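Local coordinates for glycosyl hydrolases family 2, sugar binding domain protein (Bacteroides uniformis str. 3978 T3 ii, PDB 6D1P) that probably hydrolyses O-glycosidic bonds as a family 2 beta-glucuronidase of a human gut bacterium, at residues I554-F557 with D558-K562; D670-A674 with G675-N679; G488-F491 with R492-R495; Y611-Q614 with S615-S619. One frame throughout, in Å; residues are numbered along the deposited sequence.

Interaction 1. Residues I554-F557 with D558-K562; sequences IRLF and DWHLK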
loop_
_atom_site.group_PDB
_atom_site.type_symbol
_atom_site.label_atom_id
_atom_site.label_comp_id
_atom_site.label_asym_id
_atom_site.label_seq_id
_atom_site.Cartn_x
_atom_site.Cartn_y
_atom_site.Cartn_z
ATOM N N ILE A 554 27.225 -23.177 -14.687
ATOM C CA ILE A 554 27.359 -23.838 -15.982
ATOM C C ILE A 554 28.061 -25.183 -15.817
ATOM O O ILE A 554 27.622 -26.210 -16.349
ATOM C CB ILE A 554 28.099 -22.897 -16.952
ATOM C CG1 ILE A 554 27.085 -21.936 -17.588
ATOM C CG2 ILE A 554 28.906 -23.670 -17.989
ATOM C CD1 ILE A 554 27.688 -20.669 -18.093
ATOM N N ARG A 555 29.134 -25.196 -15.028
ATOM C CA ARG A 555 29.818 -26.428 -14.690
ATOM C C ARG A 555 28.910 -27.380 -13.925
ATOM O O ARG A 555 28.957 -28.598 -14.143
ATOM C CB ARG A 555 31.064 -26.103 -13.877
ATOM C CG ARG A 555 32.168 -25.443 -14.701
ATOM C CD ARG A 555 33.246 -24.898 -13.800
ATOM N NE ARG A 555 34.454 -24.557 -14.536
ATOM C CZ ARG A 555 34.572 -23.500 -15.338
ATOM N NH1 ARG A 555 33.544 -22.674 -15.525
ATOM N NH2 ARG A 555 35.720 -23.267 -15.957
ATOM N N LEU A 556 28.080 -26.848 -13.018
ATOM C CA LEU A 556 27.200 -27.714 -12.234
ATOM C C LEU A 556 26.157 -28.364 -13.122
ATOM O O LEU A 556 25.889 -29.566 -12.990
ATOM C CB LEU A 556 26.523 -26.931 -11.099
ATOM C CG LEU A 556 25.586 -27.668 -10.112
ATOM C CD1 LEU A 556 25.485 -26.894 -8.793
ATOM C CD2 LEU A 556 24.172 -27.897 -10.671
ATOM N N PHE A 557 25.551 -27.586 -14.028
ATOM C CA PHE A 557 24.592 -28.162 -14.964
ATOM C C PHE A 557 25.278 -29.176 -15.875
ATOM O O PHE A 557 24.755 -30.270 -16.120
ATOM C CB PHE A 557 23.945 -27.066 -15.814
ATOM C CG PHE A 557 23.018 -26.144 -15.063
ATOM C CD1 PHE A 557 22.093 -26.636 -14.160
ATOM C CD2 PHE A 557 23.058 -24.769 -15.304
ATOM C CE1 PHE A 557 21.220 -25.774 -13.483
ATOM C CE2 PHE A 557 22.206 -23.897 -14.651
ATOM C CZ PHE A 557 21.281 -24.392 -13.730
ATOM N N ASP A 558 26.449 -28.807 -16.399
ATOM C CA ASP A 558 27.229 -29.668 -17.283
ATOM C C ASP A 558 27.465 -31.029 -16.634
ATOM O O ASP A 558 27.070 -32.070 -17.169
ATOM C CB ASP A 558 28.555 -28.960 -17.603
ATOM C CG ASP A 558 29.330 -29.611 -18.738
ATOM O OD1 ASP A 558 30.320 -28.998 -19.172
ATOM O OD2 ASP A 558 28.970 -30.709 -19.203
ATOM N N TRP A 559 28.056 -31.024 -15.435
ATOM C CA TRP A 559 28.298 -32.261 -14.699
ATOM C C TRP A 559 27.031 -33.108 -14.569
ATOM O O TRP A 559 26.999 -34.270 -14.998
ATOM C CB TRP A 559 28.867 -31.953 -13.318
ATOM C CG TRP A 559 29.335 -33.199 -12.691
ATOM C CD1 TRP A 559 28.577 -34.109 -11.993
ATOM C CD2 TRP A 559 30.657 -33.752 -12.770
ATOM N NE1 TRP A 559 29.358 -35.172 -11.604
ATOM C CE2 TRP A 559 30.637 -34.984 -12.067
ATOM C CE3 TRP A 559 31.863 -33.319 -13.351
ATOM C CZ2 TRP A 559 31.784 -35.789 -11.924
ATOM C CZ3 TRP A 559 33.005 -34.124 -13.206
ATOM C CH2 TRP A 559 32.951 -35.345 -12.505
ATOM N N HIS A 560 25.977 -32.546 -13.962
ATOM C CA HIS A 560 24.739 -33.303 -13.790
ATOM C C HIS A 560 24.302 -33.943 -15.097
ATOM O O HIS A 560 23.950 -35.130 -15.133
ATOM C CB HIS A 560 23.616 -32.404 -13.264
ATOM C CG HIS A 560 23.641 -32.179 -11.785
ATOM N ND1 HIS A 560 24.515 -31.307 -11.175
ATOM C CD2 HIS A 560 22.872 -32.692 -10.796
ATOM C CE1 HIS A 560 24.294 -31.300 -9.871
ATOM N NE2 HIS A 560 23.303 -32.136 -9.615
ATOM N N LEU A 561 24.319 -33.163 -16.186
ATOM C CA LEU A 561 23.800 -33.659 -17.460
ATOM C C LEU A 561 24.661 -34.790 -18.014
ATOM O O LEU A 561 24.139 -35.758 -18.589
ATOM C CB LEU A 561 23.703 -32.515 -18.468
ATOM C CG LEU A 561 22.593 -31.491 -18.182
ATOM C CD1 LEU A 561 22.705 -30.293 -19.103
ATOM C CD2 LEU A 561 21.230 -32.136 -18.330
ATOM N N LYS A 562 25.978 -34.690 -17.868
ATOM C CA LYS A 562 26.799 -35.765 -18.395
ATOM C C LYS A 562 26.711 -36.998 -17.508
ATOM O O LYS A 562 26.836 -38.119 -18.011
ATOM C CB LYS A 562 28.243 -35.309 -18.600
ATOM C CG LYS A 562 29.042 -35.024 -17.365
ATOM C CD LYS A 562 30.002 -36.158 -17.033
ATOM C CE LYS A 562 30.978 -35.711 -15.948
ATOM N NZ LYS A 562 31.893 -36.812 -15.516
#
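His-560 bends its imidazole back along the helix to the carbonyl one turn earlier. Its ND1 donates to Leu-556 O at 2.9 Å, and the oxygen lies at the ring edge, in the plane of the imidazole. The same oxygen also takes the ordinary helical bond from His-560 N at 3.1 Å, and the two donors arrive from opposite faces of the carbonyl plane, ND1 well above it. With CG beside the backbone N (chi1 -82°), the ring runs alongside the Leu-556 side chain, and Leu-556 CD2 sits 3.5 Å from His-560 ND1. Such a bond would fix the rotation of the imidazole and place the proton on ND1.

Round this pair the backbone is regular: Asp-558 N, Trp-559 N and Leu-561 N donate to Ile-554 O, Arg-555 O and Phe-557 O. Leu-561 also lays its CG 3.2 Å from Phe-557 O.

Further out, Trp-513 stacks on the imidazole and Tyr-494 meets it at a tilt. Asp-558 bonds to Tyr-616 OH of helix 609-617 and, in the DUF4982 domain, to Tyr-646 OH and Ala-673 N, while Arg-555 forms a salt bridge with Glu-642 of that domain. Phe-557 and Leu-561 pack against helix 609-617. The core of the contact is a buried bond from the side chain of residue i+4 back to the carbonyl of residue i, on helix 550-564, an outer helix of the TIM barrel domain.

Interaction 2. Residues D670-A674 with G675-N679; sequences DFPAA and GLRWN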
loop_
_atom_site.group_PDB
_atom_site.type_symbol
_atom_site.label_atom_id
_atom_site.label_comp_id
_atom_site.label_asym_id
_atom_site.label_seq_id
_atom_site.Cartn_x
_atom_site.Cartn_y
_atom_site.Cartn_z
ATOM N N ASP A 670 33.669 -36.071 -21.503
ATOM C CA ASP A 670 34.945 -35.353 -21.409
ATOM C C ASP A 670 34.678 -33.965 -20.807
ATOM O O ASP A 670 34.669 -32.937 -21.488
ATOM C CB ASP A 670 35.599 -35.279 -22.789
ATOM C CG ASP A 670 37.088 -34.976 -22.730
ATOM O OD1 ASP A 670 37.563 -34.430 -21.713
ATOM O OD2 ASP A 670 37.800 -35.311 -23.709
ATOM N N PHE A 671 34.453 -33.949 -19.486
ATOM C CA PHE A 671 34.006 -32.763 -18.771
ATOM C C PHE A 671 35.160 -31.779 -18.584
ATOM O O PHE A 671 36.263 -32.185 -18.221
ATOM C CB PHE A 671 33.435 -33.162 -17.414
ATOM C CG PHE A 671 33.137 -32.006 -16.508
ATOM C CD1 PHE A 671 31.891 -31.384 -16.540
ATOM C CD2 PHE A 671 34.082 -31.564 -15.588
ATOM C CE1 PHE A 671 31.599 -30.315 -15.679
ATOM C CE2 PHE A 671 33.797 -30.504 -14.726
ATOM C CZ PHE A 671 32.554 -29.875 -14.772
ATOM N N PRO A 672 34.919 -30.466 -18.768
ATOM C CA PRO A 672 33.612 -29.884 -19.098
ATOM C C PRO A 672 33.443 -29.521 -20.559
ATOM O O PRO A 672 34.399 -29.600 -21.324
ATOM C CB PRO A 672 33.589 -28.617 -18.256
ATOM C CG PRO A 672 35.038 -28.148 -18.351
ATOM C CD PRO A 672 35.882 -29.426 -18.366
ATOM N N ALA A 673 32.227 -29.089 -20.908
ATOM C CA ALA A 673 31.858 -28.674 -22.259
ATOM C C ALA A 673 31.933 -29.820 -23.267
ATOM O O ALA A 673 32.104 -29.573 -24.465
ATOM C CB ALA A 673 32.713 -27.498 -22.743
ATOM N N ALA A 674 31.785 -31.066 -22.793
ATOM C CA ALA A 674 31.754 -32.259 -23.649
ATOM C C ALA A 674 32.951 -32.303 -24.604
ATOM O O ALA A 674 32.814 -32.598 -25.794
ATOM C CB ALA A 674 30.436 -32.360 -24.425
ATOM N N GLY A 675 34.143 -32.004 -24.076
ATOM C CA GLY A 675 35.354 -31.986 -24.874
ATOM C C GLY A 675 35.577 -30.743 -25.722
ATOM O O GLY A 675 36.711 -30.503 -26.150
ATOM N N LEU A 676 34.540 -29.939 -25.982
ATOM C CA LEU A 676 34.665 -28.731 -26.802
ATOM C C LEU A 676 35.201 -27.583 -25.940
ATOM O O LEU A 676 34.494 -26.649 -25.555
ATOM C CB LEU A 676 33.330 -28.389 -27.447
ATOM C CG LEU A 676 32.649 -29.626 -28.039
ATOM C CD1 LEU A 676 31.267 -29.333 -28.635
ATOM C CD2 LEU A 676 33.567 -30.338 -29.080
ATOM N N ARG A 677 36.491 -27.666 -25.634
ATOM C CA ARG A 677 37.164 -26.647 -24.846
ATOM C C ARG A 677 38.589 -26.508 -25.350
ATOM O O ARG A 677 39.206 -27.494 -25.766
ATOM C CB ARG A 677 37.166 -26.986 -23.350
ATOM C CG ARG A 677 37.825 -28.336 -23.005
ATOM C CD ARG A 677 37.865 -28.568 -21.499
ATOM N NE ARG A 677 38.651 -29.746 -21.170
ATOM C CZ ARG A 677 38.173 -30.992 -21.193
ATOM N NH1 ARG A 677 36.906 -31.223 -21.530
ATOM N NH2 ARG A 677 38.965 -32.017 -20.890
ATOM N N TRP A 678 39.086 -25.273 -25.328
ATOM C CA TRP A 678 40.432 -24.894 -25.735
ATOM C C TRP A 678 41.044 -23.974 -24.689
ATOM O O TRP A 678 40.347 -23.182 -24.049
ATOM C CB TRP A 678 40.444 -24.145 -27.076
ATOM C CG TRP A 678 39.992 -24.951 -28.230
ATOM C CD1 TRP A 678 40.781 -25.498 -29.201
ATOM C CD2 TRP A 678 38.644 -25.316 -28.553
ATOM N NE1 TRP A 678 40.006 -26.176 -30.115
ATOM C CE2 TRP A 678 38.692 -26.085 -29.737
ATOM C CE3 TRP A 678 37.405 -25.072 -27.958
ATOM C CZ2 TRP A 678 37.552 -26.599 -30.338
ATOM C CZ3 TRP A 678 36.267 -25.605 -28.552
ATOM C CH2 TRP A 678 36.350 -26.350 -29.731
ATOM N N ASN A 679 42.351 -24.081 -24.512
ATOM C CA ASN A 679 43.114 -23.054 -23.822
ATOM C C ASN A 679 43.823 -22.217 -24.873
ATOM O O ASN A 679 44.273 -22.739 -25.894
ATOM C CB ASN A 679 44.112 -23.655 -22.837
ATOM C CG ASN A 679 43.429 -24.237 -21.615
ATOM O OD1 ASN A 679 42.232 -24.535 -21.647
ATOM N ND2 ASN A 679 44.179 -24.400 -20.536
#
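Arg-677 reaches back from the first residue of strand 677-680 to clasp the turn that leads into it, a loop-closing salt bridge at the edge of a three-stranded antiparallel sheet in the DUF4982 domain. Its CG stands between the backbone N and the carbonyl carbon (chi1 58°), and the chain then runs extended to NE, which brings the guanidinium over the loop. NH2 meets Asp-670 OD1 at 2.9 Å on the syn side of the carboxylate, although about 34° out of its plane. NH1 makes a longer bond to the same oxygen, from the same face; the carboxylate and guanidinium planes are steeply inclined, 74° apart.

NH1 has two backbone acceptors besides: Asp-670 O at 2.8 Å, in the guanidinium plane, and Pro-672 O at 3.0 Å. One nitrogen thus ties three oxygens of the loop together. Asp-670 holds CG beside its own carbonyl carbon, which lets carboxylate and carbonyl face the same guanidinium. Phe-671 O lies over one face of that group, while Pro-672 crosses the arginine chain with its ring.

The turn itself is unusual: a cis peptide bond precedes Pro-672, and Ala-673, Ala-674 and Gly-675 all have positive phi. Leu-676 then centres an inverse gamma turn and shares backbone bonding with Val-645 of strand 641-647. Toward the barrel domain, Phe-671 meets Trp-559 of helix 550-564 edge-to-face. Within the loop, Asp-670 O also accepts from Gly-675 N, at 2.8 Å.

Interaction 3. Residues G488-F491 with R492-R495; sequences GRRF and RNYR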
loop_
_atom_site.group_PDB
_atom_site.type_symbol
_atom_site.label_atom_id
_atom_site.label_comp_id
_atom_site.label_asym_id
_atom_site.label_seq_id
_atom_site.Cartn_x
_atom_site.Cartn_y
_atom_site.Cartn_z
ATOM N N GLY A 488 23.971 -28.862 -0.702
ATOM C CA GLY A 488 24.782 -29.857 -0.039
ATOM C C GLY A 488 25.901 -30.441 -0.876
ATOM O O GLY A 488 25.701 -30.745 -2.052
ATOM N N ARG A 489 27.083 -30.589 -0.268
ATOM C CA ARG A 489 28.234 -31.268 -0.854
ATOM C C ARG A 489 28.624 -30.670 -2.207
ATOM O O ARG A 489 28.234 -29.540 -2.533
ATOM C CB ARG A 489 27.943 -32.771 -0.972
ATOM C CG ARG A 489 27.278 -33.346 0.288
ATOM C CD ARG A 489 27.250 -34.872 0.299
ATOM N NE ARG A 489 28.599 -35.403 0.165
ATOM C CZ ARG A 489 28.879 -36.613 -0.307
ATOM N NH1 ARG A 489 27.894 -37.421 -0.687
ATOM N NH2 ARG A 489 30.147 -37.007 -0.410
ATOM N N ARG A 490 29.394 -31.411 -2.994
ATOM C CA ARG A 490 29.916 -30.917 -4.259
ATOM C C ARG A 490 29.045 -31.421 -5.403
ATOM O O ARG A 490 28.323 -32.413 -5.272
ATOM C CB ARG A 490 31.375 -31.356 -4.434
ATOM C CG ARG A 490 32.323 -30.789 -3.355
ATOM C CD ARG A 490 33.776 -31.273 -3.522
ATOM N NE ARG A 490 33.865 -32.730 -3.590
ATOM C CZ ARG A 490 34.413 -33.431 -4.591
ATOM N NH1 ARG A 490 34.969 -32.817 -5.630
ATOM N NH2 ARG A 490 34.423 -34.771 -4.545
ATOM N N PHE A 491 29.083 -30.711 -6.533
ATOM C CA PHE A 491 28.269 -31.208 -7.637
ATOM C C PHE A 491 28.842 -32.504 -8.206
ATOM O O PHE A 491 28.096 -33.312 -8.775
ATOM C CB PHE A 491 28.052 -30.126 -8.722
ATOM C CG PHE A 491 29.292 -29.683 -9.477
ATOM C CD1 PHE A 491 29.907 -30.516 -10.412
ATOM C CD2 PHE A 491 29.778 -28.398 -9.322
ATOM C CE1 PHE A 491 31.032 -30.092 -11.127
ATOM C CE2 PHE A 491 30.889 -27.950 -10.037
ATOM C CZ PHE A 491 31.517 -28.799 -10.943
ATOM N N ARG A 492 30.135 -32.747 -7.995
ATOM C CA ARG A 492 30.724 -34.030 -8.355
ATOM C C ARG A 492 30.183 -35.186 -7.508
ATOM O O ARG A 492 30.332 -36.351 -7.904
ATOM C CB ARG A 492 32.248 -33.930 -8.249
ATOM C CG ARG A 492 32.873 -33.194 -9.432
ATOM C CD ARG A 492 34.315 -32.810 -9.176
ATOM N NE ARG A 492 34.957 -32.249 -10.373
ATOM C CZ ARG A 492 35.058 -30.943 -10.632
ATOM N NH1 ARG A 492 34.553 -30.040 -9.795
ATOM N NH2 ARG A 492 35.666 -30.525 -11.729
ATOM N N ASN A 493 29.519 -34.902 -6.387
ATOM C CA ASN A 493 28.893 -35.951 -5.586
ATOM C C ASN A 493 27.513 -36.351 -6.089
ATOM O O ASN A 493 26.824 -37.115 -5.399
ATOM C CB ASN A 493 28.804 -35.497 -4.129
ATOM C CG ASN A 493 30.168 -35.231 -3.532
ATOM O OD1 ASN A 493 30.388 -34.222 -2.862
ATOM N ND2 ASN A 493 31.110 -36.155 -3.778
ATOM N N TYR A 494 27.109 -35.878 -7.275
ATOM C CA TYR A 494 25.723 -36.025 -7.719
ATOM C C TYR A 494 25.326 -37.492 -7.872
ATOM O O TYR A 494 24.303 -37.930 -7.335
ATOM C CB TYR A 494 25.509 -35.273 -9.044
ATOM C CG TYR A 494 24.227 -35.677 -9.770
ATOM C CD1 TYR A 494 22.999 -35.671 -9.115
ATOM C CD2 TYR A 494 24.247 -36.059 -11.103
ATOM C CE1 TYR A 494 21.839 -36.049 -9.764
ATOM C CE2 TYR A 494 23.082 -36.438 -11.767
ATOM C CZ TYR A 494 21.887 -36.435 -11.095
ATOM O OH TYR A 494 20.725 -36.814 -11.744
ATOM N N ARG A 495 26.090 -38.256 -8.652
ATOM C CA ARG A 495 25.704 -39.639 -8.899
ATOM C C ARG A 495 25.551 -40.412 -7.593
ATOM O O ARG A 495 24.584 -41.156 -7.422
ATOM C CB ARG A 495 26.727 -40.325 -9.814
ATOM C CG ARG A 495 26.362 -41.770 -10.145
ATOM C CD ARG A 495 27.572 -42.566 -10.634
ATOM N NE ARG A 495 27.967 -42.251 -12.006
ATOM C CZ ARG A 495 29.232 -42.242 -12.429
ATOM N NH1 ARG A 495 30.218 -42.515 -11.576
ATOM N NH2 ARG A 495 29.515 -41.954 -13.702
#
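Arg-489 lays its guanidinium over the amide of Asn-493, the two planes 15° apart and stacked, with Asn-493 CG 3.6 Å from Arg-489 NH2. The bend at chi3 (57°) folds the arginine back over the amide. Arg-490 approaches the same amide differently: its guanidinium stands nearly perpendicular to it, and NH2 comes within 3.7 Å of Asn-493 ND2. Arg-490 N holds Asn-493 OD1 at 3.0 Å, tilted from the amide plane, and Asn-493 N returns a second bond to Arg-490 O.

The guanidinium groups of Arg-490 and Arg-492 are almost parallel, yet Arg-490 NH1 meets the aliphatic CD of Arg-492 at 3.6 Å and the charged atoms stay apart. Asp-538, in a salt bridge with Arg-490 and a long, weak ion pair with Arg-492, would ease their like charges. Arg-492 runs extended beside Phe-491, whose CZ lies 3.5 Å from Arg-492 NH1, ring and guanidinium inclined by 29°. Tyr-494 N bonds to Phe-491 O.

This 3-10 turn joins the loop after strand 477-479 to helix 494-503, in the TIM barrel domain. Phe-491 turns toward helix 550-564, meeting Trp-559, while Tyr-494 OH bonds to Glu-498 and Arg-492 touches Phe-671 in the loop before strand 677-680.

Interaction 4. Residues Y611-Q614 with S615-S619; sequences YVFQ and SYWSS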
loop_
_atom_site.group_PDB
_atom_site.type_symbol
_atom_site.label_atom_id
_atom_site.label_comp_id
_atom_site.label_asym_id
_atom_site.label_seq_id
_atom_site.Cartn_x
_atom_site.Cartn_y
_atom_site.Cartn_z
ATOM N N TYR A 611 22.047 -22.644 -22.816
ATOM C CA TYR A 611 22.695 -23.346 -23.925
ATOM C C TYR A 611 23.407 -24.604 -23.459
ATOM O O TYR A 611 23.569 -25.546 -24.246
ATOM C CB TYR A 611 23.676 -22.403 -24.630
ATOM C CG TYR A 611 22.955 -21.146 -25.075
ATOM C CD1 TYR A 611 22.118 -21.181 -26.183
ATOM C CD2 TYR A 611 23.045 -19.954 -24.353
ATOM C CE1 TYR A 611 21.419 -20.077 -26.585
ATOM C CE2 TYR A 611 22.330 -18.817 -24.761
ATOM C CZ TYR A 611 21.517 -18.902 -25.876
ATOM O OH TYR A 611 20.786 -17.850 -26.336
ATOM N N VAL A 612 23.845 -24.640 -22.200
ATOM C CA VAL A 612 24.360 -25.887 -21.655
ATOM C C VAL A 612 23.298 -26.967 -21.752
ATOM O O VAL A 612 23.547 -28.052 -22.292
ATOM C CB VAL A 612 24.840 -25.690 -20.213
ATOM C CG1 VAL A 612 25.265 -27.013 -19.639
ATOM C CG2 VAL A 612 25.978 -24.677 -20.185
ATOM N N PHE A 613 22.082 -26.665 -21.285
ATOM C CA PHE A 613 20.984 -27.628 -21.415
ATOM C C PHE A 613 20.675 -27.912 -22.875
ATOM O O PHE A 613 20.446 -29.069 -23.255
ATOM C CB PHE A 613 19.717 -27.131 -20.704
ATOM C CG PHE A 613 19.728 -27.360 -19.207
ATOM C CD1 PHE A 613 19.430 -28.609 -18.679
ATOM C CD2 PHE A 613 20.061 -26.336 -18.335
ATOM C CE1 PHE A 613 19.468 -28.838 -17.329
ATOM C CE2 PHE A 613 20.085 -26.554 -16.957
ATOM C CZ PHE A 613 19.792 -27.806 -16.456
ATOM N N GLN A 614 20.642 -26.868 -23.706
ATOM C CA GLN A 614 20.243 -27.061 -25.093
ATOM C C GLN A 614 21.236 -27.964 -25.810
ATOM O O GLN A 614 20.839 -28.868 -26.556
ATOM C CB GLN A 614 20.121 -25.719 -25.807
ATOM C CG GLN A 614 19.445 -25.781 -27.182
ATOM C CD GLN A 614 19.224 -24.390 -27.781
ATOM O OE1 GLN A 614 20.163 -23.593 -27.897
ATOM N NE2 GLN A 614 17.973 -24.091 -28.142
ATOM N N SER A 615 22.527 -27.772 -25.542
ATOM C CA SER A 615 23.548 -28.565 -26.201
ATOM C C SER A 615 23.442 -30.042 -25.842
ATOM O O SER A 615 23.886 -30.885 -26.625
ATOM C CB SER A 615 24.931 -28.037 -25.840
ATOM O OG SER A 615 25.218 -28.285 -24.487
ATOM N N TYR A 616 22.854 -30.371 -24.688
ATOM C CA TYR A 616 22.697 -31.760 -24.261
ATOM C C TYR A 616 21.358 -32.354 -24.661
ATOM O O TYR A 616 21.259 -33.564 -24.870
ATOM C CB TYR A 616 22.832 -31.866 -22.741
ATOM C CG TYR A 616 24.225 -32.076 -22.190
ATOM C CD1 TYR A 616 24.738 -33.358 -22.028
ATOM C CD2 TYR A 616 25.009 -31.002 -21.783
ATOM C CE1 TYR A 616 26.007 -33.567 -21.503
ATOM C CE2 TYR A 616 26.283 -31.201 -21.253
ATOM C CZ TYR A 616 26.773 -32.494 -21.113
ATOM O OH TYR A 616 28.027 -32.727 -20.580
ATOM N N TRP A 617 20.324 -31.533 -24.786
ATOM C CA TRP A 617 18.968 -32.050 -24.890
ATOM C C TRP A 617 18.330 -31.831 -26.242
ATOM O O TRP A 617 17.462 -32.616 -26.638
ATOM C CB TRP A 617 18.066 -31.405 -23.820
ATOM C CG TRP A 617 18.300 -31.900 -22.433
ATOM C CD1 TRP A 617 19.200 -32.859 -22.033
ATOM C CD2 TRP A 617 17.602 -31.489 -21.251
ATOM N NE1 TRP A 617 19.105 -33.061 -20.672
ATOM C CE2 TRP A 617 18.133 -32.235 -20.168
ATOM C CE3 TRP A 617 16.577 -30.566 -21.000
ATOM C CZ2 TRP A 617 17.681 -32.072 -18.856
ATOM C CZ3 TRP A 617 16.125 -30.407 -19.676
ATOM C CH2 TRP A 617 16.678 -31.158 -18.633
ATOM N N SER A 618 18.695 -30.759 -26.930
ATOM C CA SER A 618 18.046 -30.419 -28.184
ATOM C C SER A 618 18.576 -31.297 -29.310
ATOM O O SER A 618 19.776 -31.581 -29.379
ATOM C CB SER A 618 18.285 -28.952 -28.526
ATOM O OG SER A 618 17.556 -28.604 -29.682
ATOM N N SER A 619 17.667 -31.723 -30.192
ATOM C CA SER A 619 18.065 -32.393 -31.425
ATOM C C SER A 619 18.433 -31.414 -32.534
ATOM O O SER A 619 19.006 -31.829 -33.545
ATOM C CB SER A 619 16.952 -33.339 -31.895
ATOM O OG SER A 619 15.660 -32.776 -31.710
#
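Phe-613 and Trp-617 form the tight part of this last helical turn. They lie side by side, and the edge of the phenylalanine is set toward the face of the tryptophan's six-membered ring in an edge-to-face pair, with centroids 5.0 Å apart and planes at 62°. The closest carbons are Phe-613 CD1 and Trp-617 CH2, 3.8 Å apart. Both side chains keep CG beside the backbone N (chi1 -81° and -74°), which lets residues one turn apart run in parallel. Leu-561 of helix 550-564 packs on both rings; Phe-575 stacks on Phe-613, and Arg-326 makes a cation-pi contact with Trp-617.

Ser-615 is held just as closely, by polar means. Its OG donates to Val-612 O at 2.8 Å, while its N bonds to Tyr-611 O. The edge of the Tyr-616 ring also approaches Val-612 O, with CD2 at 3.3 Å, and Arg-666 makes a cation-pi contact with that ring.

The looser side is the helix end, where the partly exposed Gln-614 and Ser-618 meet through Gln-614 CG and Ser-618 CB, 3.6 Å apart. Their polar ends turn elsewhere, Gln-614 NE2 to Glu-355 O and Ser-618 OG to Lys-620 N. Gln-614 O takes both Trp-617 N and, at 2.9 Å, Ser-618 N, as the helix tightens before leaving helical geometry. Aromatic packing thus ties helix 609-617 to helix 550-564 and the rest of the barrel domain, whereas at its end Gln-614 O serves two backbone donors, Tyr-616 N makes only weak bonds, and the serine hydroxyl supplies a firm extra bond to Val-612 O.

In the fold
Along the chain the order is interaction 3, interaction 1, interaction 4, interaction 2. The first three lie in the TIM barrel domain, and interaction 2 in the DUF4982 domain that follows. Interaction 1, on helix 550-564, is central: between centres it lies about 11 Å from interactions 3 and 4 and about 12 Å from interaction 2, and it touches all three. Interactions 3 and 4, about 21 Å apart between centres, and interactions 2 and 4, about 15 Å apart, do not touch; interactions 2 and 3 meet through Phe-671. Helix 550-564 therefore packs against helix 609-617, the turn before helix 494-503 and the loop leading to strand 677-680, joining barrel and DUF4982 domain.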